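Local atomic coordinates of type I modular polyketide synthase (Streptomyces albus subsp. albus, PDB entry 6IYT), a protein that probably loads an extender unit, apparently ethylmalonyl, from coenzyme A onto the acyl carrier protein through its acyltransferase domain during salinomycin assembly. Residues A[134-139]-A[189-194]; A[155-160]-A[230-235]; A[196-201]-A[429-434]; A[280-285]-A[398-403]. All blocks are in the same frame, centred on the assembly; numbering follows the deposited sequence.

Contact 1 of 4, residues A[134-139]-A[189-194]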
loop_
_atom_site.group_PDB
_atom_site.type_symbol
_atom_site.label_atom_id
_atom_site.label_comp_id
_atom_site.label_asym_id
_atom_site.label_seq_id
_atom_site.Cartn_x
_atom_site.Cartn_y
_atom_site.Cartn_z
ATOM N N GLY A 134 12.018 -4.075 -10.369
ATOM C CA GLY A 134 11.925 -2.785 -11.064
ATOM C C GLY A 134 10.960 -1.797 -10.415
ATOM O O GLY A 134 10.797 -0.679 -10.898
ATOM N N MET A 135 10.323 -2.198 -9.310
ATOM C CA MET A 135 9.426 -1.279 -8.566
ATOM C C MET A 135 10.128 0.041 -8.194
ATOM O O MET A 135 11.329 0.065 -7.905
ATOM C CB MET A 135 8.893 -1.954 -7.284
ATOM C CG MET A 135 9.965 -2.227 -6.235
ATOM S SD MET A 135 9.255 -3.033 -4.797
ATOM C CE MET A 135 8.379 -1.674 -4.061
ATOM N N ALA A 136 9.358 1.125 -8.230
ATOM C CA ALA A 136 9.767 2.469 -7.748
ATOM C C ALA A 136 10.605 3.279 -8.724
ATOM O O ALA A 136 10.676 4.484 -8.602
ATOM C CB ALA A 136 10.464 2.401 -6.394
ATOM N N VAL A 137 11.281 2.607 -9.651
ATOM C CA VAL A 137 12.184 3.290 -10.570
ATOM C C VAL A 137 11.435 4.341 -11.393
ATOM O O VAL A 137 11.865 5.454 -11.510
ATOM C CB VAL A 137 12.889 2.301 -11.538
ATOM C CG1 VAL A 137 13.782 3.071 -12.505
ATOM C CG2 VAL A 137 13.696 1.292 -10.762
ATOM N N GLU A 138 10.317 3.961 -11.968
ATOM C CA GLU A 138 9.630 4.843 -12.884
ATOM C C GLU A 138 9.000 5.983 -12.114
ATOM O O GLU A 138 8.999 7.113 -12.573
ATOM C CB GLU A 138 8.569 4.096 -13.681
ATOM C CG GLU A 138 7.930 4.954 -14.756
ATOM C CD GLU A 138 6.857 4.209 -15.542
ATOM O OE1 GLU A 138 6.088 4.888 -16.289
ATOM O OE2 GLU A 138 6.715 2.969 -15.330
ATOM N N LEU A 139 8.656 5.733 -10.849
ATOM C CA LEU A 139 8.083 6.791 -10.033
ATOM C C LEU A 139 9.150 7.773 -9.493
ATOM O O LEU A 139 8.953 8.972 -9.519
ATOM C CB LEU A 139 7.242 6.199 -8.897
ATOM C CG LEU A 139 6.246 7.151 -8.278
ATOM C CD1 LEU A 139 5.301 7.705 -9.332
ATOM C CD2 LEU A 139 5.479 6.469 -7.158
ATOM N N PHE A 189 10.330 -0.623 3.254
ATOM C CA PHE A 189 10.081 0.445 4.180
ATOM C C PHE A 189 10.162 1.818 3.484
ATOM O O PHE A 189 9.253 2.617 3.590
ATOM C CB PHE A 189 11.093 0.384 5.316
ATOM C CG PHE A 189 11.121 1.605 6.171
ATOM C CD1 PHE A 189 10.228 1.747 7.221
ATOM C CD2 PHE A 189 12.138 2.498 6.061
ATOM C CE1 PHE A 189 10.273 2.848 8.064
ATOM C CE2 PHE A 189 12.219 3.586 6.903
ATOM C CZ PHE A 189 11.278 3.759 7.920
ATOM N N THR A 190 11.210 2.025 2.697
ATOM C CA THR A 190 11.424 3.313 2.053
ATOM C C THR A 190 10.345 3.558 1.034
ATOM O O THR A 190 9.756 4.627 1.011
ATOM C CB THR A 190 12.813 3.406 1.381
ATOM O OG1 THR A 190 12.867 2.530 0.252
ATOM C CG2 THR A 190 13.838 3.040 2.335
ATOM N N VAL A 191 9.987 2.526 0.303
ATOM C CA VAL A 191 8.985 2.666 -0.741
ATOM C C VAL A 191 7.585 2.934 -0.121
ATOM O O VAL A 191 6.868 3.853 -0.564
ATOM C CB VAL A 191 8.942 1.435 -1.647
ATOM C CG1 VAL A 191 7.690 1.439 -2.473
ATOM C CG2 VAL A 191 10.163 1.381 -2.537
ATOM N N MET A 192 7.252 2.228 0.962
ATOM C CA MET A 192 5.880 2.350 1.565
ATOM C C MET A 192 5.691 3.717 2.233
ATOM O O MET A 192 4.656 4.379 2.072
ATOM C CB MET A 192 5.655 1.244 2.583
ATOM C CG MET A 192 5.282 -0.074 1.967
ATOM S SD MET A 192 4.744 -1.295 3.201
ATOM C CE MET A 192 6.182 -1.459 4.204
ATOM N N VAL A 193 6.709 4.176 2.914
ATOM C CA VAL A 193 6.633 5.471 3.520
ATOM C C VAL A 193 6.536 6.546 2.447
ATOM O O VAL A 193 5.807 7.529 2.607
ATOM C CB VAL A 193 7.858 5.731 4.430
ATOM C CG1 VAL A 193 7.854 7.176 4.909
ATOM C CG2 VAL A 193 7.872 4.765 5.620
ATOM N N SER A 194 7.303 6.401 1.363
ATOM C CA SER A 194 7.337 7.447 0.339
ATOM C C SER A 194 6.068 7.482 -0.492
ATOM O O SER A 194 5.659 8.547 -0.976
ATOM C CB SER A 194 8.535 7.263 -0.590
ATOM O OG SER A 194 9.736 7.257 0.150
#
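A136 and V191 mark the closest approach of the two backbones, with A136 CA and V191 CA 7.1 Å apart. Residues 134-136 belong to the loop leading into helix 137-142, and A136 takes the N-cap position before its first turn, whereas 189-194 is regular helix throughout. That spacing is filled by apolar side chains. M135 reaches across and lays its terminal methyl on the branched end of V191, M135 CE standing 3.6 Å from V191 CG1 and 3.9 Å from V191 CG2. M135 CG sits between the backbone N and the carbonyl carbon (chi1 67°), and the chain then bends at chi3 (-73°), which turns CE toward the helix. A136 CB joins it at V191 CG2, 4.0 Å away, so the flexible methionine spans both valine branches while the small alanine lets the loop come close at one. In the acyltransferase fold this joins the segment that follows strand 120-125 of the parallel sheet to the long helix 181-200, within the buried interior of the large α/β subdomain. V169 of helix 165-170 also packs on A136. One turn further along from V191, S194 OG donates to T190 O at 2.8 Å. T190 O is thus gripped twice, by S194 N and S194 OG on opposite faces of its plane, and the buried hydroxyl gains a partner. T190 OG1 likewise bonds within the helix, to V187 O.

Contact 2 of 4, residues A[155-160]-A[230-235]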
loop_
_atom_site.group_PDB
_atom_site.type_symbol
_atom_site.label_atom_id
_atom_site.label_comp_id
_atom_site.label_asym_id
_atom_site.label_seq_id
_atom_site.Cartn_x
_atom_site.Cartn_y
_atom_site.Cartn_z
ATOM N N SER A 155 17.959 8.329 3.358
ATOM C CA SER A 155 19.049 8.875 4.161
ATOM C C SER A 155 19.023 8.307 5.531
ATOM O O SER A 155 20.059 8.049 6.101
ATOM C CB SER A 155 18.984 10.390 4.242
ATOM O OG SER A 155 19.309 10.948 2.985
ATOM N N ALA A 156 17.821 8.130 6.069
ATOM C CA ALA A 156 17.660 7.530 7.363
ATOM C C ALA A 156 18.113 6.089 7.368
ATOM O O ALA A 156 18.822 5.664 8.288
ATOM C CB ALA A 156 16.215 7.653 7.836
ATOM N N VAL A 157 17.797 5.324 6.326
ATOM C CA VAL A 157 18.255 3.956 6.343
ATOM C C VAL A 157 19.754 3.809 6.020
ATOM O O VAL A 157 20.440 3.032 6.673
ATOM C CB VAL A 157 17.403 2.938 5.588
ATOM C CG1 VAL A 157 16.050 3.446 5.187
ATOM C CG2 VAL A 157 18.185 2.186 4.535
ATOM N N GLU A 158 20.289 4.786 5.314
ATOM C CA GLU A 158 21.695 4.730 4.904
ATOM C C GLU A 158 22.643 5.132 6.025
ATOM O O GLU A 158 23.839 4.920 5.922
ATOM C CB GLU A 158 21.917 5.610 3.666
ATOM C CG GLU A 158 21.404 4.953 2.430
ATOM C CD GLU A 158 21.233 5.887 1.279
ATOM O OE1 GLU A 158 20.601 5.466 0.280
ATOM O OE2 GLU A 158 21.895 6.938 1.272
ATOM N N ALA A 159 22.096 5.648 7.119
ATOM C CA ALA A 159 22.893 5.850 8.342
ATOM C C ALA A 159 23.344 4.507 8.924
ATOM O O ALA A 159 24.270 4.462 9.758
ATOM C CB ALA A 159 22.110 6.637 9.357
ATOM N N HIS A 160 22.713 3.419 8.469
ATOM C CA HIS A 160 22.872 2.091 9.119
ATOM C C HIS A 160 23.250 0.969 8.166
ATOM O O HIS A 160 23.344 -0.204 8.568
ATOM C CB HIS A 160 21.605 1.712 9.854
ATOM C CG HIS A 160 21.186 2.713 10.857
ATOM N ND1 HIS A 160 21.868 2.894 12.038
ATOM C CD2 HIS A 160 20.314 3.739 10.768
ATOM C CE1 HIS A 160 21.382 3.943 12.666
ATOM N NE2 HIS A 160 20.397 4.436 11.947
ATOM N N ASP A 230 14.847 6.217 13.898
ATOM C CA ASP A 230 14.591 5.041 14.736
ATOM C C ASP A 230 13.883 3.956 13.926
ATOM O O ASP A 230 14.256 2.808 14.002
ATOM C CB ASP A 230 13.745 5.388 15.970
ATOM C CG ASP A 230 14.584 5.951 17.147
ATOM O OD1 ASP A 230 15.838 6.032 17.042
ATOM O OD2 ASP A 230 13.961 6.311 18.185
ATOM N N ALA A 231 12.862 4.333 13.144
ATOM C CA ALA A 231 12.137 3.338 12.318
ATOM C C ALA A 231 13.099 2.677 11.319
ATOM O O ALA A 231 13.145 1.441 11.176
ATOM C CB ALA A 231 10.970 4.014 11.577
ATOM N N ALA A 232 13.897 3.483 10.661
ATOM C CA ALA A 232 14.877 2.965 9.738
ATOM C C ALA A 232 15.847 1.989 10.392
ATOM O O ALA A 232 16.122 0.902 9.860
ATOM C CB ALA A 232 15.617 4.098 9.064
ATOM N N GLN A 233 16.342 2.345 11.557
ATOM C CA GLN A 233 17.262 1.509 12.261
ATOM C C GLN A 233 16.622 0.197 12.738
ATOM O O GLN A 233 17.261 -0.858 12.656
ATOM C CB GLN A 233 17.888 2.271 13.440
ATOM C CG GLN A 233 19.058 1.561 14.057
ATOM C CD GLN A 233 19.774 2.386 15.126
ATOM O OE1 GLN A 233 19.440 3.533 15.377
ATOM N NE2 GLN A 233 20.832 1.824 15.671
ATOM N N VAL A 234 15.343 0.237 13.125
ATOM C CA VAL A 234 14.634 -0.976 13.487
ATOM C C VAL A 234 14.558 -1.930 12.306
ATOM O O VAL A 234 14.862 -3.134 12.441
ATOM C CB VAL A 234 13.225 -0.719 14.021
ATOM C CG1 VAL A 234 12.493 -2.005 14.200
ATOM C CG2 VAL A 234 13.258 0.034 15.340
ATOM N N VAL A 235 14.130 -1.435 11.158
ATOM C CA VAL A 235 13.945 -2.341 10.021
ATOM C C VAL A 235 15.275 -2.891 9.497
ATOM O O VAL A 235 15.362 -4.081 9.180
ATOM C CB VAL A 235 13.096 -1.736 8.876
ATOM C CG1 VAL A 235 13.839 -0.647 8.149
ATOM C CG2 VAL A 235 12.697 -2.835 7.898
#
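V157 and A232 bring the two helices very close, with V157 CA and A232 CA only 4.9 Å apart, while farther along H160 CA and Q233 CA stand 6.5 Å from each other. Such an approach suits small residues. A232 points its methyl toward helix 144-158, where A232 CB rests 3.6 Å from the carbonyl carbon A156 C and 3.8 Å from A156 CB. V157 flanks the same methyl with one branch, V157 CG1 lying 4.0 Å from A232 CB. The single methyl of A232 is therefore held against both backbone and side chains, an alanine-mediated helix-helix contact that joins helix 144-158 to helix 228-245 in the helical layer of the acyltransferase domain. F189 and T190 of helix 181-200 pack close by, and L228 adds to the surroundings of A156. Farther along, at H160, contact passes to flat groups. Glutamine suits this partly exposed place because both its CH2 group and its flat amide can lie on the imidazole. The H160 ring and the Q233 amide are stacked, their planes 20° apart, with H160 CE1 3.3 Å from Q233 CD. Q233 CG, anti to the backbone N (chi1 -168°), is carried over the ring face, 3.7 Å from the H160 ring centroid in a CH-pi contact. The opposite face of the imidazole carries A159 CB, so the ring is sandwiched between its own neighbour in sequence and the glutamine.

Contact 3 of 4, residues A[196-201]-A[429-434]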
loop_
_atom_site.group_PDB
_atom_site.type_symbol
_atom_site.label_atom_id
_atom_site.label_comp_id
_atom_site.label_asym_id
_atom_site.label_seq_id
_atom_site.Cartn_x
_atom_site.Cartn_y
_atom_site.Cartn_z
ATOM N N ALA A 196 3.165 7.043 0.709
ATOM C CA ALA A 196 2.152 7.789 1.489
ATOM C C ALA A 196 2.219 9.315 1.165
ATOM O O ALA A 196 1.182 9.999 1.093
ATOM C CB ALA A 196 2.340 7.546 2.949
ATOM N N ALA A 197 3.403 9.804 0.792
ATOM C CA ALA A 197 3.551 11.192 0.425
ATOM C C ALA A 197 2.902 11.535 -0.917
ATOM O O ALA A 197 2.527 12.667 -1.136
ATOM C CB ALA A 197 5.019 11.592 0.412
ATOM N N VAL A 198 2.783 10.557 -1.816
ATOM C CA VAL A 198 2.110 10.767 -3.084
ATOM C C VAL A 198 0.621 11.036 -2.823
ATOM O O VAL A 198 0.048 11.958 -3.357
ATOM C CB VAL A 198 2.281 9.544 -4.016
ATOM C CG1 VAL A 198 1.386 9.643 -5.233
ATOM C CG2 VAL A 198 3.741 9.393 -4.415
ATOM N N TRP A 199 0.010 10.220 -1.980
ATOM C CA TRP A 199 -1.402 10.465 -1.578
ATOM C C TRP A 199 -1.533 11.808 -0.855
ATOM O O TRP A 199 -2.493 12.540 -1.063
ATOM C CB TRP A 199 -1.919 9.320 -0.681
ATOM C CG TRP A 199 -2.176 8.025 -1.445
ATOM C CD1 TRP A 199 -1.420 6.896 -1.415
ATOM C CD2 TRP A 199 -3.317 7.710 -2.260
ATOM N NE1 TRP A 199 -1.952 5.955 -2.227
ATOM C CE2 TRP A 199 -3.131 6.411 -2.738
ATOM C CE3 TRP A 199 -4.430 8.430 -2.683
ATOM C CZ2 TRP A 199 -4.061 5.776 -3.585
ATOM C CZ3 TRP A 199 -5.376 7.784 -3.508
ATOM C CH2 TRP A 199 -5.167 6.489 -3.952
ATOM N N GLN A 200 -0.626 12.076 0.052
ATOM C CA GLN A 200 -0.643 13.309 0.797
ATOM C C GLN A 200 -0.683 14.544 -0.117
ATOM O O GLN A 200 -1.378 15.518 0.179
ATOM C CB GLN A 200 0.591 13.360 1.676
ATOM C CG GLN A 200 0.723 14.617 2.502
ATOM C CD GLN A 200 1.950 14.559 3.404
ATOM O OE1 GLN A 200 2.870 13.756 3.181
ATOM N NE2 GLN A 200 1.947 15.362 4.447
ATOM N N SER A 201 -0.056 14.447 -1.289
ATOM C CA SER A 201 0.049 15.577 -2.208
ATOM C C SER A 201 -1.286 15.946 -2.882
ATOM O O SER A 201 -1.462 17.102 -3.360
ATOM C CB SER A 201 1.133 15.307 -3.289
ATOM O OG SER A 201 0.601 14.542 -4.362
ATOM N N ARG A 429 0.563 6.787 -14.982
ATOM C CA ARG A 429 -0.737 6.190 -15.263
ATOM C C ARG A 429 -1.263 5.414 -14.040
ATOM O O ARG A 429 -2.430 5.557 -13.658
ATOM C CB ARG A 429 -0.729 5.304 -16.487
ATOM C CG ARG A 429 -2.054 4.536 -16.623
ATOM C CD ARG A 429 -2.105 3.683 -17.863
ATOM N NE ARG A 429 -2.321 4.488 -19.037
ATOM C CZ ARG A 429 -3.525 4.898 -19.434
ATOM N NH1 ARG A 429 -3.640 5.578 -20.542
ATOM N NH2 ARG A 429 -4.627 4.531 -18.761
ATOM N N ARG A 430 -0.422 4.588 -13.444
ATOM C CA ARG A 430 -0.837 3.834 -12.260
ATOM C C ARG A 430 -1.267 4.727 -11.096
ATOM O O ARG A 430 -2.296 4.479 -10.466
ATOM C CB ARG A 430 0.272 2.870 -11.799
ATOM C CG ARG A 430 -0.119 2.023 -10.610
ATOM C CD ARG A 430 -1.268 1.110 -10.908
ATOM N NE ARG A 430 -2.551 1.607 -10.396
ATOM C CZ ARG A 430 -3.709 0.967 -10.511
ATOM N NH1 ARG A 430 -3.818 -0.098 -11.305
ATOM N NH2 ARG A 430 -4.796 1.455 -9.927
ATOM N N VAL A 431 -0.501 5.762 -10.806
ATOM C CA VAL A 431 -0.870 6.706 -9.735
ATOM C C VAL A 431 -2.226 7.330 -10.048
ATOM O O VAL A 431 -3.106 7.402 -9.184
ATOM C CB VAL A 431 0.192 7.788 -9.543
ATOM C CG1 VAL A 431 -0.268 8.833 -8.544
ATOM C CG2 VAL A 431 1.505 7.139 -9.076
ATOM N N LEU A 432 -2.338 7.931 -11.222
ATOM C CA LEU A 432 -3.598 8.578 -11.599
ATOM C C LEU A 432 -4.768 7.610 -11.584
ATOM O O LEU A 432 -5.913 8.014 -11.273
ATOM C CB LEU A 432 -3.474 9.222 -12.978
ATOM C CG LEU A 432 -2.540 10.438 -13.090
ATOM C CD1 LEU A 432 -2.480 10.911 -14.535
ATOM C CD2 LEU A 432 -2.975 11.566 -12.181
ATOM N N THR A 433 -4.523 6.369 -11.998
ATOM C CA THR A 433 -5.558 5.317 -11.968
ATOM C C THR A 433 -6.022 4.975 -10.539
ATOM O O THR A 433 -7.208 4.973 -10.258
ATOM C CB THR A 433 -5.118 4.053 -12.732
ATOM O OG1 THR A 433 -4.815 4.398 -14.096
ATOM C CG2 THR A 433 -6.226 3.029 -12.732
ATOM N N SER A 434 -5.089 4.907 -9.605
ATOM C CA SER A 434 -5.440 4.709 -8.227
ATOM C C SER A 434 -6.169 5.910 -7.645
ATOM O O SER A 434 -7.185 5.760 -6.925
ATOM C CB SER A 434 -4.190 4.366 -7.411
ATOM O OG SER A 434 -3.686 3.106 -7.833
#
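V198 and W199 of helix 181-200 are met by V431 and S434, two residues one turn apart on the last helix, 428-439. Along 429-434, R429, which does not touch 196-201, forms a salt bridge with D110. R430 does not touch it either, but its guanidinium reaches forward along its own helix, R430 NH2 donating to S434 OG at 2.9 Å, and it also forms salt bridges to E425 and E437. V431 comes next and meets V198 tip to tip, V431 CG1 and V198 CG1 being 3.8 Å apart; the branched valines fill the buried gap with methyls. T433 returns its hydroxyl to the helix, with T433 OG1 2.7 Å from R429 O. S434 closes the contact, small enough for the broad indole of W199 to lie against it: S434 O lies at the ring edge, near its plane, 3.7 Å from W199 CH2, and S434 CB is 4.1 Å from W199 CZ2. T420 links both residues, accepting S434 OG at its carbonyl and bonding W199 NE1 through its hydroxyl. The chemistry implies a join made by van der Waals packing, in which the buried polar ends are satisfied by the chain around T420 and by R430.

Contact 4 of 4, residues A[280-285]-A[398-403]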
loop_
_atom_site.group_PDB
_atom_site.type_symbol
_atom_site.label_atom_id
_atom_site.label_comp_id
_atom_site.label_asym_id
_atom_site.label_seq_id
_atom_site.Cartn_x
_atom_site.Cartn_y
_atom_site.Cartn_z
ATOM N N GLY A 280 -0.659 -15.501 10.475
ATOM C CA GLY A 280 -1.459 -14.314 10.213
ATOM C C GLY A 280 -2.881 -14.664 9.853
ATOM O O GLY A 280 -3.123 -15.600 9.130
ATOM N N ASN A 281 -3.793 -13.809 10.252
ATOM C CA ASN A 281 -5.167 -13.850 9.758
ATOM C C ASN A 281 -5.487 -12.587 9.011
ATOM O O ASN A 281 -5.535 -11.519 9.611
ATOM C CB ASN A 281 -6.142 -14.001 10.926
ATOM C CG ASN A 281 -5.956 -15.298 11.668
ATOM O OD1 ASN A 281 -6.565 -16.311 11.328
ATOM N ND2 ASN A 281 -5.073 -15.296 12.634
ATOM N N ASN A 282 -5.675 -12.698 7.694
ATOM C CA ASN A 282 -5.815 -11.537 6.834
ATOM C C ASN A 282 -7.231 -11.298 6.376
ATOM O O ASN A 282 -7.589 -10.170 5.961
ATOM C CB ASN A 282 -4.930 -11.672 5.625
ATOM C CG ASN A 282 -3.482 -11.435 5.947
ATOM O OD1 ASN A 282 -3.140 -11.091 7.088
ATOM N ND2 ASN A 282 -2.613 -11.810 5.016
ATOM N N GLY A 283 -8.016 -12.362 6.351
ATOM C CA GLY A 283 -9.449 -12.252 6.100
ATOM C C GLY A 283 -10.117 -13.577 6.359
ATOM O O GLY A 283 -9.437 -14.551 6.728
ATOM N N PRO A 284 -11.447 -13.656 6.114
ATOM C CA PRO A 284 -12.179 -14.855 6.555
ATOM C C PRO A 284 -11.702 -16.095 5.826
ATOM O O PRO A 284 -11.802 -17.216 6.364
ATOM C CB PRO A 284 -13.637 -14.558 6.176
ATOM C CG PRO A 284 -13.707 -13.119 5.844
ATOM C CD PRO A 284 -12.334 -12.516 5.860
ATOM N N ARG A 285 -11.074 -15.893 4.662
ATOM C CA ARG A 285 -10.607 -16.999 3.862
ATOM C C ARG A 285 -9.195 -16.760 3.382
ATOM O O ARG A 285 -8.782 -17.280 2.362
ATOM C CB ARG A 285 -11.538 -17.230 2.669
ATOM C CG ARG A 285 -12.958 -17.583 3.087
ATOM C CD ARG A 285 -13.463 -18.816 2.357
ATOM N NE ARG A 285 -14.918 -18.839 2.293
ATOM C CZ ARG A 285 -15.717 -19.117 3.324
ATOM N NH1 ARG A 285 -17.035 -19.058 3.172
ATOM N NH2 ARG A 285 -15.206 -19.470 4.494
ATOM N N PRO A 398 -0.856 -4.616 -4.447
ATOM C CA PRO A 398 -1.864 -4.710 -3.352
ATOM C C PRO A 398 -1.953 -6.109 -2.808
ATOM O O PRO A 398 -2.097 -7.080 -3.586
ATOM C CB PRO A 398 -3.184 -4.332 -4.010
ATOM C CG PRO A 398 -2.901 -4.023 -5.408
ATOM C CD PRO A 398 -1.461 -4.297 -5.738
ATOM N N VAL A 399 -1.639 -6.267 -1.538
ATOM C CA VAL A 399 -1.631 -7.579 -0.979
ATOM C C VAL A 399 -2.628 -7.801 0.111
ATOM O O VAL A 399 -2.937 -8.935 0.402
ATOM C CB VAL A 399 -0.238 -8.017 -0.534
ATOM C CG1 VAL A 399 0.689 -8.141 -1.750
ATOM C CG2 VAL A 399 0.334 -7.077 0.478
ATOM N N LEU A 400 -3.152 -6.738 0.697
ATOM C CA LEU A 400 -4.152 -6.872 1.756
ATOM C C LEU A 400 -5.535 -6.331 1.375
ATOM O O LEU A 400 -6.492 -6.511 2.108
ATOM C CB LEU A 400 -3.648 -6.199 3.039
ATOM C CG LEU A 400 -2.398 -6.828 3.633
ATOM C CD1 LEU A 400 -1.849 -5.992 4.805
ATOM C CD2 LEU A 400 -2.667 -8.250 4.057
ATOM N N THR A 401 -5.649 -5.722 0.207
ATOM C CA THR A 401 -6.931 -5.150 -0.219
ATOM C C THR A 401 -7.985 -6.244 -0.399
ATOM O O THR A 401 -9.143 -6.067 0.003
ATOM C CB THR A 401 -6.811 -4.382 -1.552
ATOM O OG1 THR A 401 -6.139 -5.192 -2.481
ATOM C CG2 THR A 401 -6.047 -3.023 -1.375
ATOM N N TYR A 402 -7.580 -7.389 -0.921
ATOM C CA TYR A 402 -8.529 -8.517 -1.100
ATOM C C TYR A 402 -9.099 -8.955 0.250
ATOM O O TYR A 402 -10.317 -9.078 0.414
ATOM C CB TYR A 402 -7.846 -9.689 -1.778
ATOM C CG TYR A 402 -8.780 -10.843 -2.061
ATOM C CD1 TYR A 402 -9.669 -10.791 -3.127
ATOM C CD2 TYR A 402 -8.813 -11.966 -1.226
ATOM C CE1 TYR A 402 -10.505 -11.855 -3.415
ATOM C CE2 TYR A 402 -9.642 -13.037 -1.511
ATOM C CZ TYR A 402 -10.475 -12.977 -2.622
ATOM O OH TYR A 402 -11.333 -14.013 -2.895
ATOM N N GLY A 403 -8.227 -9.060 1.238
ATOM C CA GLY A 403 -8.632 -9.428 2.589
ATOM C C GLY A 403 -9.520 -8.392 3.254
ATOM O O GLY A 403 -10.440 -8.736 3.968
#
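G403 and N282 form the tight part of this contact. N282 O lies 3.6 Å from G403 CA, and the chains stay close at the next residue, where G283 CA and G403 CA are 4.6 Å apart. Glycine suits both positions, because N282 O takes up the place of a CB on G403, while P284 CD and G403 O crowd that of one on G283. N282 O is buried here with no partner in the model. Beside it, L400 CD2 lies 3.7 Å from N282 ND2 and 3.8 Å from N282 CG. With L400 CG anti to the carbonyl carbon (chi1 -63°), its branched end leans toward the strand. Packing slackens toward R285 and Y402, which are exposed and hardly take part; there R285 N bonds E406. N282 and G283 form a classic beta bulge opposite strand 286-291. H212, in a GxSxG pattern consistent with the nucleophile elbow of acyltransferases, lies against N282, with L400 near that pattern but not touching it. The contact ties the end of strand 276-283, an inner strand of the mixed sheet of the smaller, ferredoxin-like subdomain, to the start of helix 401-411, and F376 of helix 376-385 touches both N282 and L400.

Contacts 1, 2 and 3 gather round helix 181-200. Contacts 1 and 3 use it directly, their centres 12 Å apart, and L139 CD1 touches V431 CG2 at 3.8 Å. Contact 2, centred 16 Å from contact 1, meets it through F189, which packs on A231, A232 and V235, and through T190 against V157. The segments of contacts 1 and 2 alternate along the chain, as do those of contacts 2 and 3, so parts distant in sequence are interwoven around this helix. Contact 4, about 22 Å from contacts 1 and 3 between centres, follows contacts 1 and 2 and falls between the two segments of contact 3. It joins the mixed sheet to the larger α/β part; the active site probably lies between these subdomains.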